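Local structure of peroxinectin A (Dictyostelium discoideum, 6ERC) at residues A[26-31]-A[140-145]; A[183-188]-A[223-228]; A[235-240]-A[484-489]; A[272-277]-A[447-452]. The protein is a secreted haem peroxidase that uses hydrogen peroxide to oxidise phenolic donors, and has iodide and thiocyanate peroxidase activity. One frame throughout, in Å; residues are numbered along the deposited sequence.

Interaction 1: residues A[26-31]-A[140-145]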
loop_
_atom_site.group_PDB
_atom_site.type_symbol
_atom_site.label_atom_id
_atom_site.label_comp_id
_atom_site.label_asym_id
_atom_site.label_seq_id
_atom_site.Cartn_x
_atom_site.Cartn_y
_atom_site.Cartn_z
ATOM N N PHE A 26 15.191 -2.089 5.625
ATOM C CA PHE A 26 14.799 -2.382 4.252
ATOM C C PHE A 26 15.992 -2.896 3.451
ATOM O O PHE A 26 17.155 -2.772 3.853
ATOM C CB PHE A 26 14.223 -1.139 3.561
ATOM C CG PHE A 26 12.821 -0.803 3.974
ATOM C CD1 PHE A 26 11.744 -1.510 3.466
ATOM C CD2 PHE A 26 12.572 0.251 4.842
ATOM C CE1 PHE A 26 10.450 -1.187 3.831
ATOM C CE2 PHE A 26 11.279 0.577 5.210
ATOM C CZ PHE A 26 10.218 -0.143 4.702
ATOM N N ILE A 27 15.685 -3.467 2.298
ATOM C CA ILE A 27 16.696 -3.877 1.334
ATOM C C ILE A 27 16.899 -2.746 0.331
ATOM O O ILE A 27 16.038 -1.882 0.151
ATOM C CB ILE A 27 16.291 -5.198 0.628
ATOM C CG1 ILE A 27 16.205 -6.346 1.637
ATOM C CG2 ILE A 27 17.259 -5.573 -0.487
ATOM C CD1 ILE A 27 17.522 -6.680 2.328
ATOM N N ARG A 28 18.061 -2.739 -0.318
ATOM C CA ARG A 28 18.374 -1.779 -1.368
ATOM C C ARG A 28 18.676 -2.525 -2.658
ATOM O O ARG A 28 19.505 -3.440 -2.672
ATOM C CB ARG A 28 19.570 -0.901 -0.983
ATOM C CG ARG A 28 19.330 0.020 0.201
ATOM C CD ARG A 28 18.663 1.323 -0.208
ATOM N NE ARG A 28 18.501 2.211 0.941
ATOM C CZ ARG A 28 17.965 3.425 0.889
ATOM N NH1 ARG A 28 17.531 3.922 -0.261
ATOM N NH2 ARG A 28 17.862 4.145 1.997
ATOM N N LEU A 29 18.000 -2.135 -3.738
ATOM C CA LEU A 29 18.406 -2.581 -5.065
ATOM C C LEU A 29 19.541 -1.730 -5.612
ATOM O O LEU A 29 20.350 -2.219 -6.408
ATOM C CB LEU A 29 17.222 -2.532 -6.031
ATOM C CG LEU A 29 15.945 -3.254 -5.599
ATOM C CD1 LEU A 29 14.891 -3.124 -6.686
ATOM C CD2 LEU A 29 16.223 -4.715 -5.282
ATOM N N ALA A 30 19.614 -0.467 -5.193
ATOM C CA ALA A 30 20.619 0.471 -5.667
ATOM C C ALA A 30 21.182 1.243 -4.482
ATOM O O ALA A 30 20.473 1.519 -3.512
ATOM C CB ALA A 30 20.026 1.444 -6.693
ATOM N N ASN A 31 22.463 1.583 -4.565
ATOM C CA ASN A 31 23.084 2.356 -3.500
ATOM C C ASN A 31 22.305 3.652 -3.279
ATOM O O ASN A 31 21.920 4.313 -4.247
ATOM C CB ASN A 31 24.539 2.683 -3.841
ATOM C CG ASN A 31 25.454 1.492 -3.699
ATOM O OD1 ASN A 31 26.004 1.244 -2.627
ATOM N ND2 ASN A 31 25.629 0.747 -4.782
ATOM N N TYR A 140 23.373 4.291 7.563
ATOM C CA TYR A 140 22.018 4.103 8.072
ATOM C C TYR A 140 21.123 3.459 7.033
ATOM O O TYR A 140 21.326 3.605 5.823
ATOM C CB TYR A 140 21.364 5.424 8.506
ATOM C CG TYR A 140 22.133 6.125 9.587
ATOM C CD1 TYR A 140 22.990 7.156 9.271
ATOM C CD2 TYR A 140 22.026 5.741 10.923
ATOM C CE1 TYR A 140 23.714 7.808 10.240
ATOM C CE2 TYR A 140 22.752 6.386 11.901
ATOM C CZ TYR A 140 23.592 7.419 11.561
ATOM O OH TYR A 140 24.309 8.059 12.545
ATOM N N GLU A 141 20.113 2.767 7.540
ATOM C CA GLU A 141 19.092 2.160 6.704
ATOM C C GLU A 141 17.727 2.349 7.342
ATOM O O GLU A 141 17.598 2.332 8.572
ATOM C CB GLU A 141 19.385 0.664 6.493
ATOM C CG GLU A 141 18.455 -0.039 5.510
ATOM C CD GLU A 141 18.291 0.724 4.199
ATOM O OE1 GLU A 141 17.364 1.558 4.107
ATOM O OE2 GLU A 141 19.086 0.493 3.263
ATOM N N GLN A 142 16.721 2.578 6.498
ATOM C CA GLN A 142 15.376 2.776 7.011
ATOM C C GLN A 142 14.783 1.461 7.509
ATOM O O GLN A 142 15.142 0.368 7.054
ATOM C CB GLN A 142 14.465 3.395 5.943
ATOM C CG GLN A 142 14.594 4.912 5.796
ATOM C CD GLN A 142 15.872 5.335 5.094
ATOM O OE1 GLN A 142 16.305 4.702 4.132
ATOM N NE2 GLN A 142 16.481 6.411 5.574
ATOM N N ILE A 143 13.866 1.582 8.471
ATOM C CA ILE A 143 13.306 0.436 9.195
ATOM C C ILE A 143 11.889 0.177 8.707
ATOM O O ILE A 143 11.054 1.091 8.673
ATOM C CB ILE A 143 13.334 0.659 10.727
ATOM C CG1 ILE A 143 14.773 0.499 11.285
ATOM C CG2 ILE A 143 12.357 -0.313 11.419
ATOM C CD1 ILE A 143 15.133 -0.922 11.741
ATOM N N ASN A 144 11.625 -1.069 8.328
ATOM C CA ASN A 144 10.277 -1.507 7.982
ATOM C C ASN A 144 9.538 -1.886 9.262
ATOM O O ASN A 144 9.838 -2.912 9.885
ATOM C CB ASN A 144 10.306 -2.693 7.012
ATOM C CG ASN A 144 8.928 -3.048 6.487
ATOM O OD1 ASN A 144 7.940 -2.392 6.818
ATOM N ND2 ASN A 144 8.856 -4.072 5.661
ATOM N N SER A 145 8.574 -1.062 9.656
ATOM C CA SER A 145 7.774 -1.327 10.851
ATOM C C SER A 145 6.603 -2.265 10.571
ATOM O O SER A 145 5.497 -2.063 11.079
ATOM C CB SER A 145 7.290 -0.005 11.444
ATOM O OG SER A 145 8.375 0.745 11.962
#
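Phe26 meets strand 139-144 first through its backbone, its N giving a fairly straight hydrogen bond to Gln142 O at 2.8 Å (N-H...O angle 162°). With CG beside the backbone N (chi1 -76°), the ring is carried along residues 142 to 144, where Asn144 CB lies over one face, toward the rim, 3.4 Å from Phe26 CZ, in a CH-pi contact. The Asn144 amide is turned almost parallel to the ring and is held by the backbones of Leu85 and Met83. Here the chain leaves strand 24-25, an outer strand of the antiparallel sheet that 139-144 helps to form, with the Phe26 side chain about 5 Å from the haem. Two residues on, Arg28 NE donates to Glu141 OE2 at 2.9 Å in a salt bridge, in the guanidinium plane and on the syn lone pair. Arg28 NH2 adds a weak bond to Glu141 OE1 at 3.4 Å and has a second partner in His390 O. Glu141 OE1 also accepts Gln142 N at 2.7 Å and a bond from Asn294 ND2, which serves Gln142 OE1 too. With an alanine in place of Glu141, the buried Arg28 would probably lose its salt-bridge partner and the Gln142 N-H its acceptor.

Interaction 2: residues A[183-188]-A[223-228]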
loop_
_atom_site.group_PDB
_atom_site.type_symbol
_atom_site.label_atom_id
_atom_site.label_comp_id
_atom_site.label_asym_id
_atom_site.label_seq_id
_atom_site.Cartn_x
_atom_site.Cartn_y
_atom_site.Cartn_z
ATOM N N ASP A 183 -22.501 -7.746 8.967
ATOM C CA ASP A 183 -21.479 -7.749 10.004
ATOM C C ASP A 183 -20.338 -6.821 9.613
ATOM O O ASP A 183 -19.808 -6.911 8.501
ATOM C CB ASP A 183 -20.954 -9.166 10.234
ATOM C CG ASP A 183 -21.929 -10.030 11.005
ATOM O OD1 ASP A 183 -23.061 -9.567 11.264
ATOM O OD2 ASP A 183 -21.558 -11.169 11.359
ATOM N N LEU A 184 -19.961 -5.934 10.534
ATOM C CA LEU A 184 -18.874 -4.989 10.306
ATOM C C LEU A 184 -17.750 -5.249 11.302
ATOM O O LEU A 184 -17.947 -5.983 12.278
ATOM C CB LEU A 184 -19.379 -3.551 10.428
ATOM C CG LEU A 184 -20.479 -3.146 9.443
ATOM C CD1 LEU A 184 -20.958 -1.736 9.737
ATOM C CD2 LEU A 184 -19.990 -3.255 8.007
ATOM N N PRO A 185 -16.564 -4.681 11.095
ATOM C CA PRO A 185 -15.452 -4.927 12.019
ATOM C C PRO A 185 -15.769 -4.411 13.411
ATOM O O PRO A 185 -16.740 -3.665 13.603
ATOM C CB PRO A 185 -14.284 -4.153 11.387
ATOM C CG PRO A 185 -14.650 -4.009 9.945
ATOM C CD PRO A 185 -16.144 -3.882 9.928
ATOM N N PRO A 186 -14.972 -4.787 14.406
ATOM C CA PRO A 186 -15.232 -4.353 15.781
ATOM C C PRO A 186 -14.705 -2.945 16.030
ATOM O O PRO A 186 -14.020 -2.349 15.198
ATOM C CB PRO A 186 -14.475 -5.386 16.620
ATOM C CG PRO A 186 -13.332 -5.795 15.750
ATOM C CD PRO A 186 -13.793 -5.665 14.316
ATOM N N LYS A 187 -15.033 -2.421 17.210
ATOM C CA LYS A 187 -14.627 -1.076 17.591
ATOM C C LYS A 187 -14.221 -1.049 19.059
ATOM O O LYS A 187 -14.636 -1.893 19.858
ATOM C CB LYS A 187 -15.750 -0.061 17.337
ATOM C CG LYS A 187 -16.053 0.170 15.860
ATOM C CD LYS A 187 -17.348 0.949 15.657
ATOM C CE LYS A 187 -18.573 0.080 15.936
ATOM N NZ LYS A 187 -19.849 0.766 15.592
ATOM N N ASN A 188 -13.398 -0.052 19.402
ATOM C CA ASN A 188 -12.974 0.197 20.782
ATOM C C ASN A 188 -12.265 -1.008 21.392
ATOM O O ASN A 188 -12.257 -1.182 22.614
ATOM C CB ASN A 188 -14.159 0.599 21.666
ATOM C CG ASN A 188 -14.846 1.855 21.183
ATOM O OD1 ASN A 188 -14.234 2.695 20.530
ATOM N ND2 ASN A 188 -16.126 1.993 21.509
ATOM N N ILE A 223 -12.705 -4.058 2.150
ATOM C CA ILE A 223 -11.915 -5.264 1.931
ATOM C C ILE A 223 -11.621 -5.947 3.259
ATOM O O ILE A 223 -11.709 -7.175 3.375
ATOM C CB ILE A 223 -10.623 -4.937 1.158
ATOM C CG1 ILE A 223 -10.969 -4.429 -0.247
ATOM C CG2 ILE A 223 -9.729 -6.177 1.074
ATOM C CD1 ILE A 223 -9.775 -3.986 -1.078
ATOM N N HIS A 224 -11.266 -5.168 4.282
ATOM C CA HIS A 224 -11.092 -5.744 5.612
ATOM C C HIS A 224 -12.336 -6.516 6.029
ATOM O O HIS A 224 -12.249 -7.646 6.517
ATOM C CB HIS A 224 -10.788 -4.645 6.630
ATOM C CG HIS A 224 -9.402 -4.094 6.535
ATOM N ND1 HIS A 224 -8.966 -3.353 5.458
ATOM C CD2 HIS A 224 -8.354 -4.166 7.390
ATOM C CE1 HIS A 224 -7.709 -2.997 5.651
ATOM N NE2 HIS A 224 -7.314 -3.477 6.817
ATOM N N THR A 225 -13.509 -5.915 5.827
ATOM C CA THR A 225 -14.752 -6.521 6.292
ATOM C C THR A 225 -14.996 -7.867 5.620
ATOM O O THR A 225 -15.288 -8.864 6.291
ATOM C CB THR A 225 -15.918 -5.566 6.030
ATOM O OG1 THR A 225 -15.668 -4.315 6.680
ATOM C CG2 THR A 225 -17.227 -6.147 6.548
ATOM N N LEU A 226 -14.881 -7.917 4.292
ATOM C CA LEU A 226 -15.243 -9.134 3.573
ATOM C C LEU A 226 -14.334 -10.293 3.953
ATOM O O LEU A 226 -14.799 -11.430 4.105
ATOM C CB LEU A 226 -15.203 -8.891 2.064
ATOM C CG LEU A 226 -16.128 -7.805 1.501
ATOM C CD1 LEU A 226 -16.156 -7.873 -0.021
ATOM C CD2 LEU A 226 -17.542 -7.899 2.059
ATOM N N LEU A 227 -13.035 -10.034 4.116
ATOM C CA LEU A 227 -12.127 -11.110 4.496
ATOM C C LEU A 227 -12.338 -11.534 5.942
ATOM O O LEU A 227 -12.035 -12.677 6.302
ATOM C CB LEU A 227 -10.676 -10.686 4.271
ATOM C CG LEU A 227 -10.254 -10.488 2.813
ATOM C CD1 LEU A 227 -8.772 -10.137 2.735
ATOM C CD2 LEU A 227 -10.555 -11.720 1.967
ATOM N N LEU A 228 -12.854 -10.635 6.781
ATOM C CA LEU A 228 -13.254 -11.034 8.123
ATOM C C LEU A 228 -14.496 -11.916 8.077
ATOM O O LEU A 228 -14.562 -12.944 8.763
ATOM C CB LEU A 228 -13.506 -9.798 8.984
ATOM C CG LEU A 228 -12.293 -8.961 9.398
ATOM C CD1 LEU A 228 -12.754 -7.672 10.058
ATOM C CD2 LEU A 228 -11.379 -9.733 10.330
#
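Thr225 OG1 is bonded within its own helix, to Leu221 O one turn back, and touched from the loop, where Pro185 CD comes to 3.3 Å and Pro185 CG to 3.4 Å of the same OG1. The bond back to the helix follows from OG1 lying beside the backbone N (chi1 -57°), and the same torsion sends the methyl the other way, Thr225 CG2 reaching 3.3 Å from Asp183 O, a carbonyl oxygen that also accepts a hydrogen bond from Arg229 NH2. Residues 183 and 184 end the second strand of a small beta hairpin, 177-179 with 182-184, so the contact sets the exit of the hairpin against helix 218-241. No hydrogen bond joins the two segments themselves. Leu184 CD2 brushes Thr225 CG2 at 4.3 Å. One turn beyond Thr225, and on the same face of the helix, Leu228 CD1 packs against the proline ring, 4.1 Å from Pro185 CB; the two side chains cross at about a right angle. Leu228 also touches Leu155 of helix 153-156.

Interaction 3: residues A[235-240]-A[484-489]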
loop_
_atom_site.group_PDB
_atom_site.type_symbol
_atom_site.label_atom_id
_atom_site.label_comp_id
_atom_site.label_asym_id
_atom_site.label_seq_id
_atom_site.Cartn_x
_atom_site.Cartn_y
_atom_site.Cartn_z
ATOM N N ALA A 235 -14.393 -20.528 9.738
ATOM C CA ALA A 235 -14.272 -21.030 11.103
ATOM C C ALA A 235 -15.486 -21.864 11.491
ATOM O O ALA A 235 -15.352 -22.903 12.146
ATOM C CB ALA A 235 -14.089 -19.865 12.075
ATOM N N ARG A 236 -16.683 -21.424 11.096
ATOM C CA ARG A 236 -17.889 -22.187 11.390
ATOM C C ARG A 236 -17.890 -23.529 10.670
ATOM O O ARG A 236 -18.412 -24.519 11.199
ATOM C CB ARG A 236 -19.122 -21.369 11.008
ATOM C CG ARG A 236 -19.337 -20.153 11.896
ATOM C CD ARG A 236 -19.999 -18.999 11.150
ATOM N NE ARG A 236 -20.041 -17.789 11.972
ATOM C CZ ARG A 236 -20.256 -16.562 11.503
ATOM N NH1 ARG A 236 -20.443 -16.356 10.205
ATOM N NH2 ARG A 236 -20.274 -15.533 12.339
ATOM N N LYS A 237 -17.316 -23.586 9.468
ATOM C CA LYS A 237 -17.195 -24.855 8.759
ATOM C C LYS A 237 -16.222 -25.785 9.473
ATOM O O LYS A 237 -16.541 -26.951 9.735
ATOM C CB LYS A 237 -16.744 -24.601 7.320
ATOM C CG LYS A 237 -16.368 -25.851 6.534
ATOM C CD LYS A 237 -15.827 -25.474 5.167
ATOM C CE LYS A 237 -15.008 -26.587 4.547
ATOM N NZ LYS A 237 -14.347 -26.114 3.298
ATOM N N PHE A 238 -15.022 -25.290 9.789
ATOM C CA PHE A 238 -14.042 -26.119 10.481
ATOM C C PHE A 238 -14.543 -26.537 11.855
ATOM O O PHE A 238 -14.211 -27.627 12.331
ATOM C CB PHE A 238 -12.711 -25.374 10.612
ATOM C CG PHE A 238 -12.077 -25.014 9.298
ATOM C CD1 PHE A 238 -12.278 -25.795 8.172
ATOM C CD2 PHE A 238 -11.274 -23.891 9.193
ATOM C CE1 PHE A 238 -11.691 -25.460 6.966
ATOM C CE2 PHE A 238 -10.684 -23.552 7.991
ATOM C CZ PHE A 238 -10.892 -24.337 6.876
ATOM N N ALA A 239 -15.335 -25.685 12.506
ATOM C CA ALA A 239 -15.914 -26.056 13.792
ATOM C C ALA A 239 -16.867 -27.235 13.642
ATOM O O ALA A 239 -16.868 -28.151 14.472
ATOM C CB ALA A 239 -16.633 -24.857 14.408
ATOM N N ARG A 240 -17.688 -27.229 12.588
ATOM C CA ARG A 240 -18.591 -28.349 12.348
ATOM C C ARG A 240 -17.830 -29.581 11.876
ATOM O O ARG A 240 -18.128 -30.703 12.302
ATOM C CB ARG A 240 -19.654 -27.958 11.321
ATOM C CG ARG A 240 -20.727 -27.021 11.857
ATOM C CD ARG A 240 -21.806 -26.745 10.813
ATOM N NE ARG A 240 -22.537 -27.954 10.430
ATOM C CZ ARG A 240 -23.578 -28.455 11.096
ATOM N NH1 ARG A 240 -24.024 -27.861 12.197
ATOM N NH2 ARG A 240 -24.175 -29.561 10.663
ATOM N N GLU A 484 -8.730 -28.126 3.145
ATOM C CA GLU A 484 -10.154 -27.888 3.346
ATOM C C GLU A 484 -10.536 -26.421 3.184
ATOM O O GLU A 484 -11.653 -26.040 3.544
ATOM C CB GLU A 484 -10.584 -28.395 4.726
ATOM C CG GLU A 484 -10.288 -29.873 4.953
ATOM C CD GLU A 484 -11.039 -30.450 6.139
ATOM O OE1 GLU A 484 -11.844 -31.386 5.935
ATOM O OE2 GLU A 484 -10.827 -29.968 7.272
ATOM N N CYS A 485 -9.645 -25.589 2.650
ATOM C CA CYS A 485 -9.980 -24.198 2.396
ATOM C C CYS A 485 -10.881 -24.096 1.165
ATOM O O CYS A 485 -11.165 -25.083 0.481
ATOM C CB CYS A 485 -8.715 -23.361 2.214
ATOM S SG CYS A 485 -7.559 -23.369 3.609
ATOM N N GLU A 486 -11.335 -22.879 0.878
ATOM C CA GLU A 486 -12.219 -22.591 -0.246
ATOM C C GLU A 486 -11.695 -21.399 -1.035
ATOM O O GLU A 486 -12.420 -20.454 -1.351
ATOM C CB GLU A 486 -13.637 -22.330 0.247
ATOM C CG GLU A 486 -14.159 -23.383 1.206
ATOM C CD GLU A 486 -15.537 -23.047 1.729
ATOM O OE1 GLU A 486 -16.079 -21.994 1.333
ATOM O OE2 GLU A 486 -16.075 -23.835 2.536
ATOM N N THR A 487 -10.409 -21.434 -1.367
ATOM C CA THR A 487 -9.769 -20.305 -2.025
ATOM C C THR A 487 -10.254 -20.194 -3.465
ATOM O O THR A 487 -10.091 -21.126 -4.258
ATOM C CB THR A 487 -8.253 -20.464 -1.976
ATOM O OG1 THR A 487 -7.841 -20.646 -0.617
ATOM C CG2 THR A 487 -7.572 -19.236 -2.541
ATOM N N THR A 488 -10.843 -19.047 -3.801
ATOM C CA THR A 488 -11.369 -18.811 -5.139
ATOM C C THR A 488 -10.920 -17.444 -5.646
ATOM O O THR A 488 -10.008 -16.835 -5.076
ATOM C CB THR A 488 -12.896 -18.911 -5.128
ATOM O OG1 THR A 488 -13.406 -18.761 -6.458
ATOM C CG2 THR A 488 -13.504 -17.844 -4.223
ATOM N N THR A 489 -11.549 -16.954 -6.712
ATOM C CA THR A 489 -11.236 -15.630 -7.226
ATOM C C THR A 489 -11.854 -14.551 -6.342
ATOM O O THR A 489 -12.799 -14.789 -5.586
ATOM C CB THR A 489 -11.737 -15.462 -8.662
ATOM O OG1 THR A 489 -13.158 -15.640 -8.706
ATOM C CG2 THR A 489 -11.066 -16.463 -9.587
#
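Lys237 and Glu486 approach from opposite directions, and the lysine can be followed outward from the helix. At CB the chain sets off with CG anti to the backbone N (chi1 171°) and stays extended from there, which carries the ammonium across to the loop. CD is the first atom to touch, 3.1 Å from Glu486 OE2. CE is near two oxygens, 3.5 Å from Glu484 O and slightly farther from Glu486 OE2. NZ then binds both: Lys237 NZ donates to Glu484 O at 2.7 Å, tilted 27° from the carbonyl plane, and forms a salt bridge with Glu486 OE2 at 3.0 Å, on the anti lone pair. The other carboxylate oxygen, OE1, is taken by Arg233, so the glutamate lies between two cations of one helix. Phe238, the next residue, turns the edge of its ring to the same carbonyl, CE1 lying 3.5 Å from Glu484 O and close to the ring plane. A methionine in place of Lys237 would probably leave Glu484 O without its hydrogen bond and Glu486 with Arg233 alone. The contact lies at the surface, near the C-terminal end of helix 218-241. There the loop between helices 476-481 and 490-497 runs past, tied by the Cys485-Cys257 disulfide to helix 247-275, on which Phe238 also packs.

Interaction 4: residues A[272-277]-A[447-452]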
loop_
_atom_site.group_PDB
_atom_site.type_symbol
_atom_site.label_atom_id
_atom_site.label_comp_id
_atom_site.label_asym_id
_atom_site.label_seq_id
_atom_site.Cartn_x
_atom_site.Cartn_y
_atom_site.Cartn_z
ATOM N N PRO A 272 -0.852 -10.175 -12.550
ATOM C CA PRO A 272 -1.089 -10.305 -13.996
ATOM C C PRO A 272 -1.754 -9.085 -14.605
ATOM O O PRO A 272 -1.523 -8.791 -15.784
ATOM C CB PRO A 272 -1.979 -11.548 -14.089
ATOM C CG PRO A 272 -1.587 -12.356 -12.910
ATOM C CD PRO A 272 -1.318 -11.367 -11.817
ATOM N N THR A 273 -2.572 -8.362 -13.837
ATOM C CA THR A 273 -3.144 -7.113 -14.334
ATOM C C THR A 273 -2.103 -6.000 -14.354
ATOM O O THR A 273 -2.030 -5.228 -15.318
ATOM C CB THR A 273 -4.344 -6.708 -13.472
ATOM O OG1 THR A 273 -5.365 -7.710 -13.569
ATOM C CG2 THR A 273 -4.913 -5.366 -13.924
ATOM N N THR A 274 -1.288 -5.903 -13.303
ATOM C CA THR A 274 -0.303 -4.829 -13.216
ATOM C C THR A 274 0.817 -5.020 -14.233
ATOM O O THR A 274 1.211 -4.074 -14.924
ATOM C CB THR A 274 0.275 -4.766 -11.803
ATOM O OG1 THR A 274 -0.788 -4.624 -10.854
ATOM C CG2 THR A 274 1.230 -3.590 -11.667
ATOM N N LEU A 275 1.345 -6.237 -14.330
ATOM C CA LEU A 275 2.506 -6.529 -15.158
ATOM C C LEU A 275 2.157 -7.262 -16.447
ATOM O O LEU A 275 3.066 -7.621 -17.200
ATOM C CB LEU A 275 3.514 -7.363 -14.361
ATOM C CG LEU A 275 3.880 -6.831 -12.974
ATOM C CD1 LEU A 275 4.815 -7.802 -12.270
ATOM C CD2 LEU A 275 4.510 -5.445 -13.057
ATOM N N GLY A 276 0.874 -7.496 -16.718
ATOM C CA GLY A 276 0.454 -8.226 -17.891
ATOM C C GLY A 276 0.475 -9.734 -17.726
ATOM O O GLY A 276 -0.345 -10.427 -18.333
ATOM N N SER A 277 1.400 -10.253 -16.928
ATOM C CA SER A 277 1.446 -11.670 -16.591
ATOM C C SER A 277 2.344 -11.828 -15.369
ATOM O O SER A 277 2.735 -10.842 -14.736
ATOM C CB SER A 277 1.948 -12.503 -17.775
ATOM O OG SER A 277 3.320 -12.259 -18.023
ATOM N N GLY A 447 1.016 -4.353 -22.191
ATOM C CA GLY A 447 0.244 -5.193 -21.304
ATOM C C GLY A 447 0.340 -4.832 -19.841
ATOM O O GLY A 447 -0.206 -5.559 -19.004
ATOM N N SER A 448 1.008 -3.733 -19.502
ATOM C CA SER A 448 1.172 -3.305 -18.122
ATOM C C SER A 448 0.528 -1.942 -17.919
ATOM O O SER A 448 0.158 -1.251 -18.872
ATOM C CB SER A 448 2.652 -3.237 -17.736
ATOM O OG SER A 448 3.318 -4.438 -18.075
ATOM N N CYS A 449 0.404 -1.563 -16.648
ATOM C CA CYS A 449 -0.066 -0.238 -16.267
ATOM C C CYS A 449 1.038 0.604 -15.637
ATOM O O CYS A 449 0.746 1.635 -15.022
ATOM C CB CYS A 449 -1.257 -0.357 -15.310
ATOM S SG CYS A 449 -0.874 -1.097 -13.709
ATOM N N VAL A 450 2.300 0.187 -15.774
ATOM C CA VAL A 450 3.437 0.919 -15.234
ATOM C C VAL A 450 4.548 0.944 -16.273
ATOM O O VAL A 450 4.588 0.129 -17.198
ATOM C CB VAL A 450 3.970 0.308 -13.920
ATOM C CG1 VAL A 450 2.944 0.462 -12.805
ATOM C CG2 VAL A 450 4.342 -1.158 -14.124
ATOM N N GLY A 451 5.461 1.890 -16.100
ATOM C CA GLY A 451 6.588 2.008 -16.996
ATOM C C GLY A 451 7.621 0.921 -16.765
ATOM O O GLY A 451 7.530 0.106 -15.847
ATOM N N GLN A 452 8.635 0.926 -17.630
ATOM C CA GLN A 452 9.687 -0.082 -17.556
ATOM C C GLN A 452 10.359 -0.077 -16.189
ATOM O O GLN A 452 10.576 -1.134 -15.587
ATOM C CB GLN A 452 10.713 0.165 -18.659
ATOM C CG GLN A 452 11.800 -0.889 -18.747
ATOM C CD GLN A 452 12.937 -0.467 -19.652
ATOM O OE1 GLN A 452 13.391 0.678 -19.605
ATOM N NE2 GLN A 452 13.402 -1.389 -20.485
#
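Two hydrogen bonds join the segments, and both end on carbonyls near the end of helix 247-275. Cys449 N donates to Thr274 O at 3.2 Å, nearly straight (N-H...O angle 161°) and tilted 22° from the carbonyl plane. Ser448 OG gives a weak bond to Leu275 O at 3.3 Å; with OG beside its backbone N, the hydroxyl faces the helix end. A CA-H...O contact adds to these, Ser448 CA standing 3.3 Å from Thr274 O, so that one carbonyl receives both an N-H and a C-H from consecutive residues of the loop. At this C-terminal end the carbonyls have no N-H of a following turn to receive and are met instead by the loop that leads, through the N-cap residue Gly451, into helix 452-467. Glycines make the close backbone passage: Gly276, with a positive phi of 84°, brings its CA to 3.0 Å from Gly447 O, on the side where a side chain would otherwise stand. The side-chain packing lies nearer the interior. Cys449 SG makes a van der Waals contact with Thr274 CG2 at 3.8 Å, and Leu275 CD2 and Val450 CG2 form an apolar pair at 4.4 Å. Leu275 and Val450 share Tyr455 of helix 452-467, while Thr274, whose side chain is about 7 Å from the haem, also touches Phe72 of helix 70-80.

From the N terminus, interaction 1 closes the first long loop, 108 residues between 31 and 140, joining the chain after strand 24-25 to strand 139-144. Interaction 2 follows in series with a shorter loop of 34 residues, from hairpin 177-184 to helix 218-241. The same helix opens interaction 3 farther along, which closes a loop of 243 residues with the chain near the C terminus; the centres of these two lie about 18 Å apart. Interaction 4 is nested inside that loop, tying the end of the next helix, 247-275, to the entry of 452-467. No contacts cross, and interactions 1 and 2 lie on opposite sides of the chain's centre.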